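Local coordinates for mandelate racemase/muconate lactonizing enzyme-like protein (Roseovarius sp. TM1035, PDB 3RCY) that is probably a magnesium-dependent enzyme of the mandelate racemase/muconate lactonizing branch of the enolase superfamily, its substrate not established, at residues 131-136 with 142-147; 136-141 with 151-156; 158-163 with 337-342; 191-196 with 224-229; 208-213 with 220-225. All blocks are in the same frame, centred on the assembly; numbering follows the deposited sequence.

Interaction 1. Residues 131-136 with 142-147; sequences YLYPLP and PFWTSA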
# COMPACT_ATOMS: atom_id res chain seq x y z
N TYR A 131 -20.42 -31.08 13.78
CA TYR A 131 -20.30 -30.58 15.15
C TYR A 131 -20.20 -31.76 16.10
O TYR A 131 -20.68 -32.85 15.79
CB TYR A 131 -21.54 -29.79 15.55
CG TYR A 131 -21.50 -28.30 15.37
CD1 TYR A 131 -22.43 -27.67 14.53
CD2 TYR A 131 -20.58 -27.51 16.05
CE1 TYR A 131 -22.43 -26.29 14.36
CE2 TYR A 131 -20.57 -26.12 15.89
CZ TYR A 131 -21.50 -25.52 15.04
OH TYR A 131 -21.52 -24.15 14.85
N LEU A 132 -19.61 -31.52 17.27
CA LEU A 132 -19.71 -32.45 18.38
C LEU A 132 -21.04 -32.26 19.11
O LEU A 132 -21.29 -31.21 19.70
CB LEU A 132 -18.54 -32.26 19.35
CG LEU A 132 -17.16 -32.49 18.74
CD1 LEU A 132 -16.05 -32.17 19.74
CD2 LEU A 132 -17.06 -33.92 18.24
N TYR A 133 -21.90 -33.28 19.03
CA TYR A 133 -23.21 -33.24 19.68
C TYR A 133 -23.20 -34.13 20.92
O TYR A 133 -22.39 -35.07 20.98
CB TYR A 133 -24.31 -33.70 18.72
CG TYR A 133 -24.52 -32.77 17.54
CD1 TYR A 133 -25.19 -31.56 17.69
CD2 TYR A 133 -24.04 -33.11 16.26
CE1 TYR A 133 -25.38 -30.69 16.62
CE2 TYR A 133 -24.24 -32.25 15.17
CZ TYR A 133 -24.91 -31.04 15.36
OH TYR A 133 -25.11 -30.18 14.31
N PRO A 134 -24.08 -33.86 21.90
CA PRO A 134 -24.15 -34.71 23.09
C PRO A 134 -24.43 -36.16 22.71
O PRO A 134 -25.26 -36.42 21.83
CB PRO A 134 -25.33 -34.14 23.89
CG PRO A 134 -25.52 -32.76 23.38
CD PRO A 134 -25.07 -32.76 21.95
N LEU A 135 -23.71 -37.07 23.34
CA LEU A 135 -24.03 -38.49 23.29
C LEU A 135 -25.23 -38.77 24.20
O LEU A 135 -25.61 -37.90 24.99
CB LEU A 135 -22.79 -39.32 23.70
CG LEU A 135 -21.61 -39.25 22.73
CD1 LEU A 135 -20.42 -40.07 23.25
CD2 LEU A 135 -22.01 -39.72 21.32
N PRO A 136 -25.85 -39.96 24.09
CA PRO A 136 -27.10 -40.22 24.85
C PRO A 136 -27.01 -40.10 26.38
O PRO A 136 -28.01 -39.82 27.03
CB PRO A 136 -27.46 -41.65 24.45
CG PRO A 136 -26.87 -41.80 23.08
CD PRO A 136 -25.56 -41.06 23.15
N PRO A 142 -25.19 -29.00 30.30
CA PRO A 142 -23.78 -29.11 30.73
C PRO A 142 -22.80 -29.50 29.60
O PRO A 142 -21.64 -29.09 29.64
CB PRO A 142 -23.81 -30.21 31.80
CG PRO A 142 -25.20 -30.18 32.32
CD PRO A 142 -26.06 -29.86 31.13
N PHE A 143 -23.28 -30.26 28.62
CA PHE A 143 -22.42 -30.71 27.51
C PHE A 143 -21.65 -29.58 26.82
O PHE A 143 -20.47 -29.73 26.49
CB PHE A 143 -23.23 -31.48 26.47
CG PHE A 143 -22.43 -31.86 25.25
CD1 PHE A 143 -21.65 -33.01 25.24
CD2 PHE A 143 -22.44 -31.05 24.11
CE1 PHE A 143 -20.90 -33.36 24.13
CE2 PHE A 143 -21.70 -31.39 22.99
CZ PHE A 143 -20.92 -32.55 23.00
N TRP A 144 -22.32 -28.44 26.61
CA TRP A 144 -21.74 -27.34 25.81
C TRP A 144 -20.50 -26.70 26.41
O TRP A 144 -19.71 -26.10 25.70
CB TRP A 144 -22.81 -26.29 25.47
CG TRP A 144 -23.99 -26.89 24.77
CD1 TRP A 144 -25.27 -26.96 25.24
CD2 TRP A 144 -23.99 -27.55 23.49
NE1 TRP A 144 -26.07 -27.61 24.33
CE2 TRP A 144 -25.31 -27.98 23.25
CE3 TRP A 144 -23.00 -27.82 22.53
CZ2 TRP A 144 -25.67 -28.67 22.08
CZ3 TRP A 144 -23.36 -28.50 21.37
CH2 TRP A 144 -24.69 -28.92 21.16
N THR A 145 -20.32 -26.83 27.72
CA THR A 145 -19.12 -26.33 28.39
C THR A 145 -18.27 -27.42 29.06
O THR A 145 -17.39 -27.12 29.85
CB THR A 145 -19.46 -25.23 29.42
OG1 THR A 145 -20.46 -25.73 30.31
CG2 THR A 145 -19.99 -23.97 28.72
N SER A 146 -18.55 -28.68 28.73
CA SER A 146 -17.76 -29.80 29.23
C SER A 146 -16.75 -30.32 28.20
O SER A 146 -17.13 -30.97 27.23
CB SER A 146 -18.68 -30.94 29.66
OG SER A 146 -17.91 -32.06 30.08
N ALA A 147 -15.46 -30.04 28.43
CA ALA A 147 -14.40 -30.56 27.55
C ALA A 147 -14.36 -32.08 27.58
O ALA A 147 -14.20 -32.72 26.54
CB ALA A 147 -13.04 -29.97 27.94

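Interaction 2. Residues 136-141 with 151-156; sequences PHHPIT and AESAAD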
# COMPACT_ATOMS: atom_id res chain seq x y z
N PRO A 136 -25.85 -39.96 24.09
CA PRO A 136 -27.10 -40.22 24.85
C PRO A 136 -27.01 -40.10 26.38
O PRO A 136 -28.01 -39.82 27.03
CB PRO A 136 -27.46 -41.65 24.45
CG PRO A 136 -26.87 -41.80 23.08
CD PRO A 136 -25.56 -41.06 23.15
N HIS A 137 -25.82 -40.30 26.95
CA HIS A 137 -25.64 -40.18 28.41
C HIS A 137 -25.23 -38.77 28.86
O HIS A 137 -25.14 -38.51 30.06
CB HIS A 137 -24.62 -41.21 28.90
CG HIS A 137 -23.22 -40.92 28.44
ND1 HIS A 137 -22.87 -40.90 27.11
CD2 HIS A 137 -22.09 -40.64 29.14
CE1 HIS A 137 -21.58 -40.62 27.00
NE2 HIS A 137 -21.09 -40.46 28.22
N HIS A 138 -24.99 -37.88 27.90
CA HIS A 138 -24.59 -36.51 28.21
C HIS A 138 -25.81 -35.64 28.50
O HIS A 138 -26.70 -35.53 27.66
CB HIS A 138 -23.85 -35.87 27.03
CG HIS A 138 -22.50 -36.45 26.76
ND1 HIS A 138 -21.92 -36.42 25.51
CD2 HIS A 138 -21.61 -37.07 27.57
CE1 HIS A 138 -20.72 -36.99 25.57
NE2 HIS A 138 -20.52 -37.39 26.81
N PRO A 139 -25.85 -34.99 29.69
CA PRO A 139 -26.88 -33.96 29.87
C PRO A 139 -26.61 -32.82 28.88
O PRO A 139 -25.47 -32.35 28.77
CB PRO A 139 -26.66 -33.48 31.32
CG PRO A 139 -25.78 -34.53 31.96
CD PRO A 139 -24.95 -35.11 30.85
N ILE A 140 -27.65 -32.41 28.16
CA ILE A 140 -27.53 -31.47 27.04
C ILE A 140 -26.89 -30.13 27.43
O ILE A 140 -25.90 -29.71 26.83
CB ILE A 140 -28.91 -31.22 26.35
CG1 ILE A 140 -29.61 -32.54 25.99
CG2 ILE A 140 -28.76 -30.31 25.12
CD1 ILE A 140 -28.95 -33.34 24.87
N THR A 141 -27.46 -29.45 28.43
CA THR A 141 -26.97 -28.12 28.81
C THR A 141 -25.52 -28.13 29.32
O THR A 141 -24.70 -27.37 28.80
CB THR A 141 -27.96 -27.39 29.77
OG1 THR A 141 -29.22 -27.23 29.11
CG2 THR A 141 -27.43 -26.01 30.17
N ALA A 151 -14.83 -34.38 24.32
CA ALA A 151 -13.82 -35.36 23.92
C ALA A 151 -14.42 -36.75 23.68
O ALA A 151 -13.99 -37.45 22.76
CB ALA A 151 -12.67 -35.41 24.93
N GLU A 152 -15.40 -37.15 24.49
CA GLU A 152 -16.13 -38.41 24.26
C GLU A 152 -16.87 -38.41 22.91
O GLU A 152 -16.83 -39.40 22.17
CB GLU A 152 -17.11 -38.70 25.40
CG GLU A 152 -16.45 -39.11 26.70
CD GLU A 152 -17.44 -39.55 27.77
OE1 GLU A 152 -18.60 -39.08 27.77
OE2 GLU A 152 -17.06 -40.39 28.61
N SER A 153 -17.53 -37.29 22.60
CA SER A 153 -18.24 -37.16 21.33
C SER A 153 -17.26 -37.20 20.16
O SER A 153 -17.56 -37.80 19.13
CB SER A 153 -19.08 -35.88 21.28
OG SER A 153 -20.15 -35.97 22.20
N ALA A 154 -16.09 -36.59 20.34
CA ALA A 154 -15.04 -36.59 19.31
C ALA A 154 -14.52 -38.01 19.04
O ALA A 154 -14.36 -38.39 17.88
CB ALA A 154 -13.91 -35.67 19.71
N ALA A 155 -14.25 -38.76 20.12
CA ALA A 155 -13.83 -40.16 20.01
C ALA A 155 -14.85 -40.98 19.25
O ALA A 155 -14.49 -41.78 18.38
CB ALA A 155 -13.58 -40.76 21.40
N ASP A 156 -16.13 -40.76 19.54
CA ASP A 156 -17.19 -41.46 18.83
C ASP A 156 -17.28 -41.05 17.35
O ASP A 156 -17.42 -41.90 16.48
CB ASP A 156 -18.54 -41.27 19.53
CG ASP A 156 -19.59 -42.21 19.01
OD1 ASP A 156 -19.41 -43.45 19.10
OD2 ASP A 156 -20.60 -41.72 18.49

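Interaction 3. Residues 158-163 with 337-342; sequences VARGYT and SIETPF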
# COMPACT_ATOMS: atom_id res chain seq x y z
N VAL A 158 -14.85 -39.95 15.46
CA VAL A 158 -13.67 -40.52 14.82
C VAL A 158 -13.80 -42.03 14.61
O VAL A 158 -13.45 -42.54 13.54
CB VAL A 158 -12.39 -40.13 15.59
CG1 VAL A 158 -11.19 -40.93 15.10
CG2 VAL A 158 -12.14 -38.64 15.42
N ALA A 159 -14.32 -42.73 15.61
CA ALA A 159 -14.56 -44.17 15.49
C ALA A 159 -15.44 -44.45 14.28
O ALA A 159 -15.20 -45.41 13.55
CB ALA A 159 -15.20 -44.72 16.77
N ARG A 160 -16.38 -43.57 14.04
CA ARG A 160 -17.39 -43.65 13.02
C ARG A 160 -16.83 -43.18 11.67
O ARG A 160 -17.56 -43.17 10.74
CB ARG A 160 -18.60 -42.79 13.38
CG ARG A 160 -19.82 -43.39 14.07
CD ARG A 160 -20.63 -42.37 14.96
NE ARG A 160 -20.70 -40.93 14.54
CZ ARG A 160 -20.97 -39.91 15.37
NH1 ARG A 160 -21.29 -38.68 14.91
NH2 ARG A 160 -20.95 -40.12 16.67
N GLY A 161 -15.57 -42.80 11.60
CA GLY A 161 -14.91 -42.41 10.36
C GLY A 161 -14.75 -40.93 10.04
O GLY A 161 -14.10 -40.60 9.05
N TYR A 162 -15.32 -40.04 10.85
CA TYR A 162 -15.13 -38.60 10.64
C TYR A 162 -13.66 -38.22 10.77
O TYR A 162 -12.96 -38.70 11.67
CB TYR A 162 -15.99 -37.76 11.58
CG TYR A 162 -17.44 -37.75 11.17
CD1 TYR A 162 -17.90 -36.87 10.19
CD2 TYR A 162 -18.35 -38.63 11.75
CE1 TYR A 162 -19.23 -36.87 9.79
CE2 TYR A 162 -19.68 -38.64 11.36
CZ TYR A 162 -20.12 -37.75 10.38
OH TYR A 162 -21.44 -37.77 10.00
N THR A 163 -13.20 -37.38 9.84
CA THR A 163 -11.81 -36.94 9.79
C THR A 163 -11.65 -35.49 10.26
O THR A 163 -10.58 -34.89 10.15
CB THR A 163 -11.23 -37.08 8.36
OG1 THR A 163 -11.96 -36.25 7.46
CG2 THR A 163 -11.29 -38.54 7.89
N SER A 337 -22.11 -31.55 7.93
CA SER A 337 -23.21 -32.51 7.89
C SER A 337 -23.85 -32.67 9.27
O SER A 337 -23.20 -32.47 10.31
CB SER A 337 -22.72 -33.87 7.37
OG SER A 337 -22.02 -33.72 6.14
N ILE A 338 -25.13 -33.02 9.28
CA ILE A 338 -25.88 -33.23 10.51
C ILE A 338 -26.61 -34.56 10.40
O ILE A 338 -27.45 -34.76 9.51
CB ILE A 338 -26.90 -32.09 10.79
CG1 ILE A 338 -26.22 -30.71 10.73
CG2 ILE A 338 -27.58 -32.31 12.16
CD1 ILE A 338 -27.18 -29.51 10.86
N GLU A 339 -26.27 -35.48 11.29
CA GLU A 339 -26.86 -36.81 11.28
C GLU A 339 -27.96 -36.92 12.33
O GLU A 339 -27.67 -37.03 13.52
CB GLU A 339 -25.79 -37.87 11.52
CG GLU A 339 -26.15 -39.27 11.06
CD GLU A 339 -25.24 -40.35 11.64
OE1 GLU A 339 -24.17 -39.99 12.20
OE2 GLU A 339 -25.59 -41.55 11.54
N THR A 340 -29.22 -36.87 11.90
CA THR A 340 -30.36 -37.09 12.79
C THR A 340 -31.39 -37.95 12.07
O THR A 340 -31.41 -37.98 10.84
CB THR A 340 -31.06 -35.77 13.27
OG1 THR A 340 -31.81 -35.20 12.20
CG2 THR A 340 -30.05 -34.76 13.81
N PRO A 341 -32.24 -38.68 12.84
CA PRO A 341 -33.30 -39.45 12.19
C PRO A 341 -34.18 -38.59 11.28
O PRO A 341 -34.55 -39.04 10.19
CB PRO A 341 -34.10 -40.01 13.38
CG PRO A 341 -33.11 -40.07 14.50
CD PRO A 341 -32.25 -38.85 14.30
N PHE A 342 -34.49 -37.37 11.70
CA PHE A 342 -35.39 -36.49 10.93
C PHE A 342 -34.75 -36.01 9.62
O PHE A 342 -35.40 -36.05 8.57
CB PHE A 342 -35.87 -35.31 11.78
CG PHE A 342 -36.96 -34.49 11.12
CD1 PHE A 342 -38.25 -34.99 10.99
CD2 PHE A 342 -36.69 -33.21 10.64
CE1 PHE A 342 -39.26 -34.24 10.39
CE2 PHE A 342 -37.69 -32.45 10.03
CZ PHE A 342 -38.98 -32.96 9.91
O HOH W 1 -22.35 -40.32 10.19

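Interaction 4. Residues 191-196 with 224-229; sequences EFCRKI and QAIEPY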
# COMPACT_ATOMS: atom_id res chain seq x y z
N GLU A 191 -8.71 -25.93 27.07
CA GLU A 191 -9.06 -27.24 27.61
C GLU A 191 -9.76 -28.14 26.58
O GLU A 191 -9.43 -29.32 26.46
CB GLU A 191 -9.93 -27.10 28.87
CG GLU A 191 -10.10 -28.42 29.62
CD GLU A 191 -11.19 -28.39 30.69
OE1 GLU A 191 -11.81 -27.33 30.90
OE2 GLU A 191 -11.42 -29.45 31.32
N PHE A 192 -10.72 -27.58 25.84
CA PHE A 192 -11.40 -28.30 24.75
C PHE A 192 -10.40 -28.79 23.70
O PHE A 192 -10.40 -29.98 23.35
CB PHE A 192 -12.45 -27.41 24.07
CG PHE A 192 -13.86 -27.58 24.59
CD1 PHE A 192 -14.20 -27.22 25.91
CD2 PHE A 192 -14.86 -28.06 23.75
CE1 PHE A 192 -15.51 -27.36 26.37
CE2 PHE A 192 -16.18 -28.21 24.22
CZ PHE A 192 -16.50 -27.86 25.53
N CYS A 193 -9.56 -27.89 23.18
CA CYS A 193 -8.59 -28.26 22.15
C CYS A 193 -7.64 -29.34 22.66
O CYS A 193 -7.38 -30.31 21.95
CB CYS A 193 -7.80 -27.05 21.66
SG CYS A 193 -8.76 -25.91 20.64
N ARG A 194 -7.12 -29.17 23.87
CA ARG A 194 -6.18 -30.13 24.46
C ARG A 194 -6.81 -31.52 24.59
O ARG A 194 -6.22 -32.52 24.16
CB ARG A 194 -5.67 -29.62 25.83
CG ARG A 194 -4.73 -30.60 26.56
CD ARG A 194 -4.15 -30.03 27.86
NE ARG A 194 -5.16 -29.54 28.81
CZ ARG A 194 -5.74 -30.27 29.77
NH1 ARG A 194 -5.43 -31.55 29.92
NH2 ARG A 194 -6.64 -29.71 30.58
N LYS A 195 -8.01 -31.58 25.17
CA LYS A 195 -8.69 -32.86 25.42
C LYS A 195 -9.21 -33.52 24.14
O LYS A 195 -9.15 -34.75 24.01
CB LYS A 195 -9.79 -32.71 26.48
CG LYS A 195 -9.21 -32.42 27.87
CD LYS A 195 -10.26 -32.40 28.96
CE LYS A 195 -9.59 -32.16 30.30
NZ LYS A 195 -10.57 -32.07 31.41
N ILE A 196 -9.70 -32.71 23.21
CA ILE A 196 -10.17 -33.24 21.93
C ILE A 196 -8.99 -33.75 21.08
O ILE A 196 -9.06 -34.83 20.50
CB ILE A 196 -11.09 -32.24 21.16
CG1 ILE A 196 -12.39 -32.02 21.94
CG2 ILE A 196 -11.42 -32.75 19.75
CD1 ILE A 196 -13.17 -30.75 21.55
N GLN A 224 -4.51 -16.93 19.53
CA GLN A 224 -3.13 -17.26 19.87
C GLN A 224 -3.03 -18.37 20.93
O GLN A 224 -2.11 -19.18 20.89
CB GLN A 224 -2.33 -16.00 20.27
CG GLN A 224 -2.65 -15.41 21.64
CD GLN A 224 -1.95 -14.08 21.87
OE1 GLN A 224 -0.95 -14.01 22.59
NE2 GLN A 224 -2.46 -13.03 21.24
N ALA A 225 -4.02 -18.42 21.83
CA ALA A 225 -4.06 -19.42 22.90
C ALA A 225 -4.29 -20.85 22.40
O ALA A 225 -3.80 -21.80 22.99
CB ALA A 225 -5.13 -19.05 23.93
N ILE A 226 -5.03 -20.99 21.30
CA ILE A 226 -5.38 -22.32 20.78
C ILE A 226 -4.46 -22.78 19.64
O ILE A 226 -4.55 -23.93 19.20
CB ILE A 226 -6.88 -22.40 20.37
CG1 ILE A 226 -7.20 -21.41 19.24
CG2 ILE A 226 -7.80 -22.16 21.58
CD1 ILE A 226 -8.51 -21.71 18.47
N GLU A 227 -3.57 -21.90 19.19
CA GLU A 227 -2.54 -22.25 18.18
C GLU A 227 -1.78 -23.57 18.42
O GLU A 227 -1.58 -24.32 17.46
CB GLU A 227 -1.54 -21.10 17.98
CG GLU A 227 -2.07 -20.02 17.06
CD GLU A 227 -1.22 -18.76 17.06
OE1 GLU A 227 -0.07 -18.77 17.55
OE2 GLU A 227 -1.72 -17.75 16.53
N PRO A 228 -1.36 -23.86 19.67
CA PRO A 228 -0.56 -25.08 19.89
C PRO A 228 -1.26 -26.40 19.54
O PRO A 228 -0.59 -27.43 19.44
CB PRO A 228 -0.24 -25.03 21.40
CG PRO A 228 -0.36 -23.58 21.75
CD PRO A 228 -1.49 -23.08 20.92
N TYR A 229 -2.58 -26.38 19.35
CA TYR A 229 -3.33 -27.62 19.10
C TYR A 229 -3.56 -27.85 17.62
O TYR A 229 -4.26 -28.80 17.23
CB TYR A 229 -4.61 -27.65 19.95
CG TYR A 229 -4.22 -27.46 21.39
CD1 TYR A 229 -3.70 -28.52 22.14
CD2 TYR A 229 -4.24 -26.19 21.96
CE1 TYR A 229 -3.27 -28.33 23.45
CE2 TYR A 229 -3.82 -25.99 23.27
CZ TYR A 229 -3.34 -27.06 24.00
OH TYR A 229 -2.92 -26.85 25.29

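Interaction 5. Residues 208-213 with 220-225; sequences FGTHGQ and IRLGQA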
# COMPACT_ATOMS: atom_id res chain seq x y z
N PHE A 208 -12.33 -25.11 14.90
CA PHE A 208 -12.72 -24.22 15.98
C PHE A 208 -13.86 -23.33 15.50
O PHE A 208 -13.65 -22.34 14.79
CB PHE A 208 -11.54 -23.40 16.50
CG PHE A 208 -11.74 -22.89 17.88
CD1 PHE A 208 -11.49 -23.70 18.98
CD2 PHE A 208 -12.23 -21.60 18.09
CE1 PHE A 208 -11.70 -23.23 20.28
CE2 PHE A 208 -12.44 -21.12 19.38
CZ PHE A 208 -12.18 -21.94 20.48
N GLY A 209 -15.08 -23.73 15.88
CA GLY A 209 -16.29 -23.24 15.23
C GLY A 209 -16.92 -22.03 15.88
O GLY A 209 -18.11 -22.04 16.18
N THR A 210 -16.12 -20.98 16.09
CA THR A 210 -16.61 -19.73 16.70
C THR A 210 -17.77 -19.09 15.91
O THR A 210 -17.97 -19.39 14.73
CB THR A 210 -15.45 -18.72 16.93
OG1 THR A 210 -14.30 -19.13 16.17
CG2 THR A 210 -15.05 -18.70 18.38
N HIS A 211 -18.53 -18.23 16.58
CA HIS A 211 -19.77 -17.66 16.05
C HIS A 211 -19.74 -16.13 15.95
O HIS A 211 -20.75 -15.47 16.18
CB HIS A 211 -20.95 -18.11 16.92
CG HIS A 211 -21.31 -19.56 16.74
ND1 HIS A 211 -20.64 -20.58 17.37
CD2 HIS A 211 -22.29 -20.14 16.01
CE1 HIS A 211 -21.18 -21.74 17.03
NE2 HIS A 211 -22.19 -21.50 16.21
N GLY A 212 -18.58 -15.56 15.63
CA GLY A 212 -18.46 -14.11 15.48
C GLY A 212 -18.66 -13.31 16.76
O GLY A 212 -19.13 -12.16 16.71
N GLN A 213 -18.29 -13.90 17.90
CA GLN A 213 -18.51 -13.30 19.22
C GLN A 213 -17.63 -12.08 19.51
O GLN A 213 -17.97 -11.26 20.36
CB GLN A 213 -18.20 -14.30 20.35
CG GLN A 213 -19.09 -15.51 20.44
CD GLN A 213 -18.46 -16.74 19.82
OE1 GLN A 213 -17.94 -16.70 18.70
NE2 GLN A 213 -18.52 -17.86 20.54
N ILE A 220 -7.98 -12.25 18.45
CA ILE A 220 -6.53 -12.47 18.42
C ILE A 220 -6.03 -13.10 19.73
O ILE A 220 -5.24 -14.05 19.69
CB ILE A 220 -5.76 -11.18 18.05
CG1 ILE A 220 -6.09 -10.79 16.59
CG2 ILE A 220 -4.23 -11.36 18.23
CD1 ILE A 220 -5.77 -9.33 16.24
N ARG A 221 -6.49 -12.60 20.87
CA ARG A 221 -6.11 -13.19 22.16
C ARG A 221 -6.56 -14.66 22.29
O ARG A 221 -5.81 -15.50 22.77
CB ARG A 221 -6.64 -12.37 23.33
CG ARG A 221 -5.99 -10.99 23.45
CD ARG A 221 -6.36 -10.32 24.78
NE ARG A 221 -6.09 -11.20 25.91
CZ ARG A 221 -6.99 -11.57 26.82
NH1 ARG A 221 -8.25 -11.11 26.77
NH2 ARG A 221 -6.62 -12.38 27.80
N LEU A 222 -7.78 -14.95 21.84
CA LEU A 222 -8.28 -16.33 21.89
C LEU A 222 -7.56 -17.21 20.87
O LEU A 222 -7.14 -18.34 21.19
CB LEU A 222 -9.80 -16.39 21.67
CG LEU A 222 -10.40 -17.80 21.55
CD1 LEU A 222 -10.36 -18.53 22.88
CD2 LEU A 222 -11.83 -17.73 21.04
N GLY A 223 -7.41 -16.69 19.66
CA GLY A 223 -6.71 -17.39 18.59
C GLY A 223 -5.32 -17.84 18.98
O GLY A 223 -4.97 -19.01 18.80
N GLN A 224 -4.51 -16.93 19.53
CA GLN A 224 -3.13 -17.26 19.87
C GLN A 224 -3.03 -18.37 20.93
O GLN A 224 -2.11 -19.18 20.89
CB GLN A 224 -2.33 -16.00 20.27
CG GLN A 224 -2.65 -15.41 21.64
CD GLN A 224 -1.95 -14.08 21.87
OE1 GLN A 224 -0.95 -14.01 22.59
NE2 GLN A 224 -2.46 -13.03 21.24
N ALA A 225 -4.02 -18.42 21.83
CA ALA A 225 -4.06 -19.42 22.90
C ALA A 225 -4.29 -20.85 22.40
O ALA A 225 -3.80 -21.80 22.99
CB ALA A 225 -5.13 -19.05 23.93

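Interaction 1. Residues 131-136 with 142-147
F143 lays one face of its ring against P134, and this pair buries more surface than any other residues of the contact. The pyrrolidine comes in on CG, 4.0 Å from the centroid of the F143 ring and 27° off its normal, a CH-pi contact over the face; P134 CD and the ring nitrogen continue the cover toward the rim. With CG anti to the backbone N (chi1 175°), F143 reaches back across the loop, and its rim atom CE2 comes to 3.3 Å from L132 O, which sits at the ring edge near its plane. All this happens where the chain leaves strand 126-131, the first strand of the enolase-type barrel, and turns through the short helix 140-143 before helix 147-159. W144 flanks the same proline: its indole CH2 stands 3.9 Å from P134 CD, and CZ3 lies 3.8 Å from L132 O. W19 also touches P134, and its ring stacks on Y133.

Interaction 2. Residues 136-141 with 151-156
H137 and H138, neighbours in the chain, both aim NE2 at one carboxylate oxygen, OE1 of E152. The H138 bond is the shorter and straighter: NE2 to OE1 of E152 is 2.7 Å with an N-H...O angle of 162°, the oxygen lies in the imidazole plane, and ring and carboxylate are only 24° apart. H137 comes in more steeply, its ring turned 51° from the carboxylate; its NE2 reaches E152 OE1 over 2.9 Å in a less straight bond, on the syn side but tilted well out of the carboxylate plane. The first torsion of H137 sets its imidazole between the backbone N and the carbonyl carbon, where one face receives CD2 of H138. The two donors tie the loop after strand 126-131 to helix 147-159, the helix that leads on to the next strand of the enolase-type barrel. E152 spans the gap with its chain extended beyond CG. H138 is pinned at its other nitrogen too, since ND1 is hydrogen-bonded to L135 N, which fixes the ring flip. A leucine in place of H138 would probably leave E152 OE1 with H137 as its sole donor from this loop and L135 N without its acceptor. S153 OG sits at the H138 ring edge, 3.6 Å from CE1, and is hydrogen-bonded to Y133 O.

Interaction 3. Residues 158-163 with 337-342
A water carries the polar link between Y162 and E339. It lies 2.7 Å from Y162 OH and donates a weak bond, also 2.7 Å long, to E339 OE1; the phenol oxygen and that carboxylate oxygen are themselves 4.1 Å apart. E339 gets there with CG anti to its backbone N (chi1 -160°) and the rest of its chain extended.

The second kind of interaction is electrostatic, and doubtful, since R160 was built in two conformers. In the one modelled here R160 NH1 is 4.2 Å from E339 OE1, the oxygen well out of the guanidinium plane, so the charges are near without a salt bridge. In that conformer its salt-bridge partner is D156, one turn back on helix 147-159.

G161 closes that helix in a Schellman motif, and its positive phi turns the chain toward strand 164-167. The contact thus joins the end of helix 147-159 to the loop after strand 335-336. No direct hydrogen bond or salt bridge crosses between the segments; the bonded link runs through the water alone, weak on its E339 side.

Interaction 4. Residues 191-196 with 224-229
Y229 lays a ring face on helix 183-200, over the backbone between C193 and R194. CB of C193 is 3.6 Å from CG of the Y229 ring, and CB of R194 is 3.6 Å from its CE1, so the helix backbone and two beta carbons make the seat. R194 runs alongside the ring in the same direction before bending at chi3. Further in, SG of C193 meets CG2 of I226 at 4.0 Å; the sulfur stands anti to its carbonyl carbon (chi1 -72°), which turns it to that methyl.

In the next shell, P228 CB lies over the opposite face of the Y229 ring, and Y229 O is hydrogen-bonded to R197 NH1. An alanine at Y229 is likely to open a gap over C193 and R194 and leave P228 without the ring it packs on.

Helix 183-200 here meets the end of helix 216-226 and the 3-10 turn 227-229 that follows it. No hydrogen bond crosses between the segments; the contact rests on packing of sulfur, methyl and beta carbons, and of the ring on the helix backbone.

Interaction 5. Residues 208-213 with 220-225
L222 reaches from helix 216-226 toward the end of strand 205-208 and the loop after it, meeting both through a single methyl. From CB, chi1 of 173° places CG anti to the backbone N, which carries the branch point in the direction of F208 and T210. At CG the chain forks, and CD2 is the branch that touches: it lies 3.8 Å from CE2 of F208, approaching the ring obliquely, and 4.3 Å from CG2 of T210. F208 answers with its own CG anti to the backbone N (chi1 -158°), and the two side chains cross at a slant. S189 of helix 183-200 and Y234 of strand 233-235 also touch both L222 and F208, so the pair is buried between strand and helices.

T210 turns its methyl to L222 while OG1 is hydrogen-bonded to E235 O; E235 is a magnesium ligand. A little further along, H211 N donates to Q213 OE1 over 2.7 Å, the donor lying above the carbonyl plane, and H211 ND1 is bonded to D168. A strand running into a loop near the metal, then a helix folding back over the strand's side chain, is the beta-alpha unit of the enolase-type barrel.

Along the chain, interactions 1 and 2 interlock, their segments alternating between residues 131 and 156, and interaction 3 follows on helix 147-159, closing a long loop within which interactions 4 and 5 are nested. The first two are nearly one site, with centres 5 Å apart and F143 packing on both H138 and S153. Interactions 4 and 5 share helix 216-226 and lie 11 Å apart, with I226 and C193 packing on F208. I196 joins the groups by touching A154 of interaction 2. Interactions 3 and 5 are farthest apart, with centres 25 Å apart. Together they fasten successive helices and loops around the parallel barrel strands, and helix 216-226 also meets a third subunit.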